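Local coordinates for protein TCR beta chain (Gallus gallus, PDB 6LIR) that pairs with the TCR alpha chain to form the chicken alpha-beta T-cell receptor, which probably recognises antigen, at residues Trp192-Ile202 with Ile214-Thr222. Residues are numbered along the deposited sequence; the frame is centred on the assembly and turned at random.
Sequences WFNPLNRFECI and IQKIIYGDT
Trp192 has CG anti to its own backbone N (chi1 167°), and this lays the indole against Gly220. The CA of Gly220 sits over the six-membered ring of Trp192, 3.9 Å from its centroid, as a CH-pi contact. Asp221 N lies over the same face, and Trp192 CH2 at the ring edge lies 4.1 Å from Ile218 CD1. The first torsion of Tyr219 puts CG anti to the carbonyl carbon (chi1 -77°). Its ring then runs alongside the Arg198 chain. Tyr219 CE1 is 3.5 Å from Arg198 CB, and ring and guanidinium planes are 45° apart.

The same Asp221 N donates to Trp192 O at 3.0 Å. A water accepts from Trp192 NE1 and donates to Asp221 OD2, so it ties the indole edge to the carboxylate. Lys128 makes a long, weak ion pair with the same oxygen.

The two segments belong to an antiparallel beta hairpin, strands 198-207 and 210-219, in the C1-set immunoglobulin domain. Strand 210-219 forms an edge of its sheet, as this chain is folded. Phe199 pairs with Ile218, and Cys201 with Lys216, as hydrogen-bonded pairs; Phe199 N reaches Ile218 O at 2.9 Å. Phe199, Cys201 and Ile218 face the inside of the sandwich, where Cys201 forms the intradomain disulfide with Cys141 and Phe199 touches Leu139 and Leu185. The end of Lys216 turns away toward Asp124 of the TCR alpha chain, a long and weak ion pair.

The other face carries Arg198, Glu200, Ile217 and Tyr219. Ile217 CD1 packs 3.6 Å from Glu200 CG, and Ile217 CG2 lies 3.6 Å from Arg198 CG. Past the strand, Gly220 N donates to Asn197 O. Asn194 to Asn197 form a type I turn, and Asn194 OD1 accepts from Leu196 N as an Asx turn.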
ATOM      1  N   TRP B 192       3.795  -5.520 -25.647  1.00 39.93           N
ATOM      2  CA  TRP B 192       5.108  -6.110 -25.408  1.00 43.57           C
ATOM      3  C   TRP B 192       5.921  -6.191 -26.696  1.00 43.94           C
ATOM      4  O   TRP B 192       7.144  -6.013 -26.673  1.00 47.80           O
ATOM      5  CB  TRP B 192       4.976  -7.500 -24.785  1.00 35.23           C
ATOM      6  CG  TRP B 192       6.273  -8.259 -24.812  1.00 43.95           C
ATOM      7  CD1 TRP B 192       6.557  -9.378 -25.542  1.00 42.91           C
ATOM      8  CD2 TRP B 192       7.471  -7.934 -24.094  1.00 44.05           C
ATOM      9  NE1 TRP B 192       7.853  -9.776 -25.313  1.00 46.55           N
ATOM     10  CE2 TRP B 192       8.436  -8.907 -24.430  1.00 42.56           C
ATOM     11  CE3 TRP B 192       7.818  -6.922 -23.195  1.00 42.03           C
ATOM     12  CZ2 TRP B 192       9.726  -8.894 -23.900  1.00 48.75           C
ATOM     13  CZ3 TRP B 192       9.102  -6.909 -22.670  1.00 45.87           C
ATOM     14  CH2 TRP B 192      10.039  -7.890 -23.022  1.00 44.74           C
ATOM     15  N   PHE B 193       5.270  -6.470 -27.827  1.00 44.71           N
ATOM     16  CA  PHE B 193       5.984  -6.678 -29.089  1.00 48.92           C
ATOM     17  C   PHE B 193       6.166  -5.337 -29.801  1.00 53.34           C
ATOM     18  O   PHE B 193       5.616  -5.065 -30.868  1.00 53.78           O
ATOM     19  CB  PHE B 193       5.246  -7.684 -29.961  1.00 49.50           C
ATOM     20  CG  PHE B 193       5.502  -9.110 -29.580  1.00 51.73           C
ATOM     21  CD1 PHE B 193       6.794  -9.603 -29.512  1.00 50.47           C
ATOM     22  CD2 PHE B 193       4.449  -9.958 -29.280  1.00 43.34           C
ATOM     23  CE1 PHE B 193       7.033 -10.916 -29.156  1.00 48.77           C
ATOM     24  CE2 PHE B 193       4.682 -11.270 -28.923  1.00 47.72           C
ATOM     25  CZ  PHE B 193       5.975 -11.750 -28.859  1.00 46.71           C
ATOM     26  N   ASN B 194       6.978  -4.495 -29.171  1.00 57.20           N
ATOM     27  CA  ASN B 194       7.384  -3.197 -29.683  1.00 52.77           C
ATOM     28  C   ASN B 194       8.767  -2.906 -29.114  1.00 56.38           C
ATOM     29  O   ASN B 194       8.894  -2.605 -27.918  1.00 56.72           O
ATOM     30  CB  ASN B 194       6.373  -2.119 -29.281  1.00 53.77           C
ATOM     31  CG  ASN B 194       6.634  -0.776 -29.949  1.00 55.45           C
ATOM     32  OD1 ASN B 194       7.746  -0.486 -30.397  1.00 58.85           O
ATOM     33  ND2 ASN B 194       5.603   0.060 -30.005  1.00 54.53           N
ATOM     34  N   PRO B 195       9.826  -2.985 -29.925  1.00 51.74           N
ATOM     35  CA  PRO B 195      11.182  -2.794 -29.388  1.00 52.17           C
ATOM     36  C   PRO B 195      11.494  -1.362 -28.991  1.00 49.70           C
ATOM     37  O   PRO B 195      12.598  -1.104 -28.495  1.00 51.34           O
ATOM     38  CB  PRO B 195      12.083  -3.256 -30.544  1.00 56.32           C
ATOM     39  CG  PRO B 195      11.248  -3.081 -31.772  1.00 54.72           C
ATOM     40  CD  PRO B 195       9.828  -3.337 -31.357  1.00 55.03           C
ATOM     41  N   LEU B 196      10.563  -0.430 -29.181  1.00 51.10           N
ATOM     42  CA  LEU B 196      10.725   0.938 -28.709  1.00 50.81           C
ATOM     43  C   LEU B 196      10.165   1.152 -27.309  1.00 54.70           C
ATOM     44  O   LEU B 196      10.526   2.140 -26.657  1.00 47.56           O
ATOM     45  CB  LEU B 196      10.065   1.912 -29.686  1.00 49.15           C
ATOM     46  CG  LEU B 196      10.620   1.804 -31.106  1.00 53.58           C
ATOM     47  CD1 LEU B 196       9.774   2.607 -32.079  1.00 53.70           C
ATOM     48  CD2 LEU B 196      12.078   2.244 -31.148  1.00 50.02           C
ATOM     49  N   ASN B 197       9.291   0.264 -26.840  1.00 50.79           N
ATOM     50  CA  ASN B 197       8.671   0.448 -25.535  1.00 46.88           C
ATOM     51  C   ASN B 197       9.683   0.173 -24.429  1.00 50.17           C
ATOM     52  O   ASN B 197      10.296  -0.899 -24.368  1.00 48.60           O
ATOM     53  CB  ASN B 197       7.455  -0.464 -25.393  1.00 47.91           C
ATOM     54  CG  ASN B 197       6.215   0.124 -26.038  1.00 49.94           C
ATOM     55  OD1 ASN B 197       6.189   1.302 -26.400  1.00 50.69           O
ATOM     56  ND2 ASN B 197       5.179  -0.695 -26.186  1.00 50.28           N
ATOM     57  N   ARG B 198       9.858   1.152 -23.556  1.00 60.10           N
ATOM     58  CA  ARG B 198      10.831   1.093 -22.476  1.00 57.85           C
ATOM     59  C   ARG B 198      10.092   0.797 -21.177  1.00 53.86           C
ATOM     60  O   ARG B 198       9.342   1.643 -20.677  1.00 55.00           O
ATOM     61  CB  ARG B 198      11.624   2.394 -22.393  1.00 56.51           C
ATOM     62  CG  ARG B 198      12.434   2.571 -21.124  1.00 59.38           C
ATOM     63  CD  ARG B 198      13.575   3.544 -21.370  1.00 71.94           C
ATOM     64  NE  ARG B 198      13.174   4.923 -21.116  1.00 69.14           N
ATOM     65  CZ  ARG B 198      12.647   5.729 -22.034  1.00 74.30           C
ATOM     66  NH1 ARG B 198      12.308   6.969 -21.708  1.00 73.88           N
ATOM     67  NH2 ARG B 198      12.463   5.299 -23.277  1.00 73.28           N
ATOM     68  N   PHE B 199      10.309  -0.393 -20.622  1.00 45.01           N
ATOM     69  CA  PHE B 199       9.625  -0.824 -19.408  1.00 46.08           C
ATOM     70  C   PHE B 199      10.617  -0.718 -18.257  1.00 47.77           C
ATOM     71  O   PHE B 199      11.615  -1.442 -18.213  1.00 49.31           O
ATOM     72  CB  PHE B 199       9.090  -2.248 -19.549  1.00 43.15           C
ATOM     73  CG  PHE B 199       8.116  -2.417 -20.675  1.00 43.99           C
ATOM     74  CD1 PHE B 199       6.789  -2.035 -20.532  1.00 41.95           C
ATOM     75  CD2 PHE B 199       8.531  -2.950 -21.882  1.00 44.38           C
ATOM     76  CE1 PHE B 199       5.895  -2.190 -21.581  1.00 40.99           C
ATOM     77  CE2 PHE B 199       7.647  -3.107 -22.927  1.00 43.96           C
ATOM     78  CZ  PHE B 199       6.329  -2.727 -22.780  1.00 43.35           C
ATOM     79  N   GLU B 200      10.340   0.205 -17.340  1.00 45.16           N
ATOM     80  CA  GLU B 200      11.294   0.626 -16.325  1.00 47.19           C
ATOM     81  C   GLU B 200      10.732   0.322 -14.947  1.00 44.24           C
ATOM     82  O   GLU B 200       9.645   0.790 -14.590  1.00 40.76           O
ATOM     83  CB  GLU B 200      11.597   2.116 -16.478  1.00 44.83           C
ATOM     84  CG  GLU B 200      12.416   2.735 -15.368  1.00 49.33           C
ATOM     85  CD  GLU B 200      12.920   4.115 -15.750  1.00 52.26           C
ATOM     86  OE1 GLU B 200      13.783   4.662 -15.030  1.00 54.65           O
ATOM     87  OE2 GLU B 200      12.446   4.653 -16.776  1.00 51.30           O
ATOM     88  N   CYS B 201      11.479  -0.457 -14.177  1.00 39.09           N
ATOM     89  CA  CYS B 201      11.172  -0.726 -12.784  1.00 42.37           C
ATOM     90  C   CYS B 201      12.169   0.035 -11.929  1.00 44.19           C
ATOM     91  O   CYS B 201      13.379  -0.097 -12.127  1.00 43.12           O
ATOM     92  CB  CYS B 201      11.249  -2.223 -12.479  1.00 42.15           C
ATOM     93  SG  CYS B 201      11.065  -2.598 -10.717  1.00 54.54           S
ATOM     94  N   ILE B 202      11.666   0.796 -10.960  1.00 44.59           N
ATOM     95  CA  ILE B 202      12.500   1.659 -10.132  1.00 41.04           C
ATOM     96  C   ILE B 202      12.340   1.246  -8.675  1.00 44.46           C
ATOM     97  O   ILE B 202      11.217   1.105  -8.181  1.00 43.89           O
ATOM     98  CB  ILE B 202      12.130   3.143 -10.313  1.00 43.61           C
ATOM     99  CG1 ILE B 202      12.300   3.570 -11.770  1.00 49.55           C
ATOM    100  CG2 ILE B 202      12.949   4.034  -9.378  1.00 47.82           C
ATOM    101  CD1 ILE B 202      11.253   4.568 -12.224  1.00 52.00           C
ATOM    102  N   ILE B 214      17.454   2.868  -7.720  1.00 39.52           N
ATOM    103  CA  ILE B 214      18.061   2.006  -8.722  1.00 38.42           C
ATOM    104  C   ILE B 214      17.033   1.811  -9.822  1.00 42.62           C
ATOM    105  O   ILE B 214      15.857   1.551  -9.541  1.00 40.32           O
ATOM    106  CB  ILE B 214      18.513   0.662  -8.127  1.00 44.30           C
ATOM    107  CG1 ILE B 214      19.574   0.900  -7.047  1.00 45.87           C
ATOM    108  CG2 ILE B 214      19.054  -0.251  -9.215  1.00 40.21           C
ATOM    109  CD1 ILE B 214      19.988  -0.349  -6.305  1.00 45.60           C
ATOM    110  N   GLN B 215      17.471   1.926 -11.068  1.00 47.74           N
ATOM    111  CA  GLN B 215      16.571   1.836 -12.206  1.00 46.52           C
ATOM    112  C   GLN B 215      16.987   0.654 -13.068  1.00 49.57           C
ATOM    113  O   GLN B 215      18.166   0.504 -13.402  1.00 51.19           O
ATOM    114  CB  GLN B 215      16.589   3.134 -13.023  1.00 52.99           C
ATOM    115  CG  GLN B 215      16.224   4.387 -12.221  1.00 53.17           C
ATOM    116  CD  GLN B 215      17.431   5.057 -11.577  1.00 56.00           C
ATOM    117  OE1 GLN B 215      17.334   5.620 -10.484  1.00 50.48           O
ATOM    118  NE2 GLN B 215      18.573   5.004 -12.254  1.00 48.84           N
ATOM    119  N   LYS B 216      16.017  -0.182 -13.414  1.00 40.70           N
ATOM    120  CA  LYS B 216      16.233  -1.324 -14.284  1.00 49.81           C
ATOM    121  C   LYS B 216      15.298  -1.206 -15.474  1.00 41.18           C
ATOM    122  O   LYS B 216      14.138  -0.814 -15.324  1.00 45.99           O
ATOM    123  CB  LYS B 216      15.989  -2.639 -13.539  1.00 46.65           C
ATOM    124  CG  LYS B 216      16.903  -3.763 -13.969  1.00 55.75           C
ATOM    125  CD  LYS B 216      18.357  -3.453 -13.647  1.00 55.12           C
ATOM    126  CE  LYS B 216      19.272  -4.345 -14.465  1.00 59.85           C
ATOM    127  NZ  LYS B 216      20.665  -4.401 -13.950  1.00 66.49           N
ATOM    128  N   ILE B 217      15.792  -1.561 -16.654  1.00 46.21           N
ATOM    129  CA  ILE B 217      15.027  -1.396 -17.881  1.00 49.20           C
ATOM    130  C   ILE B 217      14.984  -2.723 -18.616  1.00 48.78           C
ATOM    131  O   ILE B 217      15.962  -3.479 -18.615  1.00 50.27           O
ATOM    132  CB  ILE B 217      15.639  -0.312 -18.794  1.00 52.51           C
ATOM    133  CG1 ILE B 217      16.033   0.929 -17.988  1.00 51.48           C
ATOM    134  CG2 ILE B 217      14.683   0.042 -19.926  1.00 52.12           C
ATOM    135  CD1 ILE B 217      14.907   1.887 -17.752  1.00 53.77           C
ATOM    136  N   ILE B 218      13.856  -2.993 -19.260  1.00 43.55           N
ATOM    137  CA  ILE B 218      13.766  -4.014 -20.292  1.00 45.41           C
ATOM    138  C   ILE B 218      12.935  -3.427 -21.421  1.00 45.76           C
ATOM    139  O   ILE B 218      11.935  -2.742 -21.178  1.00 41.83           O
ATOM    140  CB  ILE B 218      13.167  -5.332 -19.748  1.00 44.52           C
ATOM    141  CG1 ILE B 218      13.266  -6.448 -20.791  1.00 45.64           C
ATOM    142  CG2 ILE B 218      11.729  -5.140 -19.282  1.00 41.52           C
ATOM    143  CD1 ILE B 218      13.026  -7.837 -20.220  1.00 44.21           C
ATOM    144  N   TYR B 219      13.381  -3.642 -22.649  1.00 39.25           N
ATOM    145  CA  TYR B 219      12.650  -3.203 -23.826  1.00 43.30           C
ATOM    146  C   TYR B 219      11.793  -4.337 -24.372  1.00 45.28           C
ATOM    147  O   TYR B 219      12.037  -5.516 -24.102  1.00 46.69           O
ATOM    148  CB  TYR B 219      13.611  -2.683 -24.896  1.00 46.75           C
ATOM    149  CG  TYR B 219      14.116  -1.297 -24.584  1.00 46.81           C
ATOM    150  CD1 TYR B 219      13.424  -0.173 -25.015  1.00 46.69           C
ATOM    151  CD2 TYR B 219      15.269  -1.111 -23.830  1.00 44.84           C
ATOM    152  CE1 TYR B 219      13.877   1.100 -24.719  1.00 50.86           C
ATOM    153  CE2 TYR B 219      15.730   0.158 -23.529  1.00 51.56           C
ATOM    154  CZ  TYR B 219      15.030   1.259 -23.976  1.00 54.84           C
ATOM    155  OH  TYR B 219      15.485   2.522 -23.681  1.00 56.92           O
ATOM    156  N   GLY B 220      10.780  -3.962 -25.146  1.00 44.58           N
ATOM    157  CA  GLY B 220       9.931  -4.943 -25.786  1.00 49.72           C
ATOM    158  C   GLY B 220      10.643  -5.679 -26.907  1.00 53.93           C
ATOM    159  O   GLY B 220      11.752  -5.339 -27.320  1.00 52.56           O
ATOM    160  N   ASP B 221       9.978  -6.716 -27.409  1.00 61.01           N
ATOM    161  CA  ASP B 221      10.519  -7.563 -28.461  1.00 62.63           C
ATOM    162  C   ASP B 221       9.956  -7.147 -29.815  1.00 66.84           C
ATOM    163  O   ASP B 221       9.007  -6.366 -29.912  1.00 67.06           O
ATOM    164  CB  ASP B 221      10.193  -9.036 -28.184  1.00 67.03           C
ATOM    165  CG  ASP B 221      11.397  -9.826 -27.709  1.00 70.78           C
ATOM    166  OD1 ASP B 221      12.385  -9.198 -27.276  1.00 81.45           O
ATOM    167  OD2 ASP B 221      11.354 -11.074 -27.766  1.00 71.74           O
ATOM    168  N   THR B 222      10.547  -7.692 -30.872  1.00 74.38           N
ATOM    169  CA  THR B 222      10.106  -7.369 -32.225  1.00 76.55           C
ATOM    170  C   THR B 222       8.926  -8.239 -32.632  1.00 69.92           C
ATOM    171  O   THR B 222       9.051  -9.459 -32.718  1.00 76.09           O
ATOM    172  CB  THR B 222      11.239  -7.543 -33.253  1.00 76.53           C
ATOM    173  OG1 THR B 222      12.488  -7.171 -32.656  1.00 80.60           O
ATOM    174  CG2 THR B 222      10.984  -6.671 -34.475  1.00 75.83           C
TER
HETATM  175  O   HOH W   1       9.492 -12.098 -25.709  1.00 51.22           O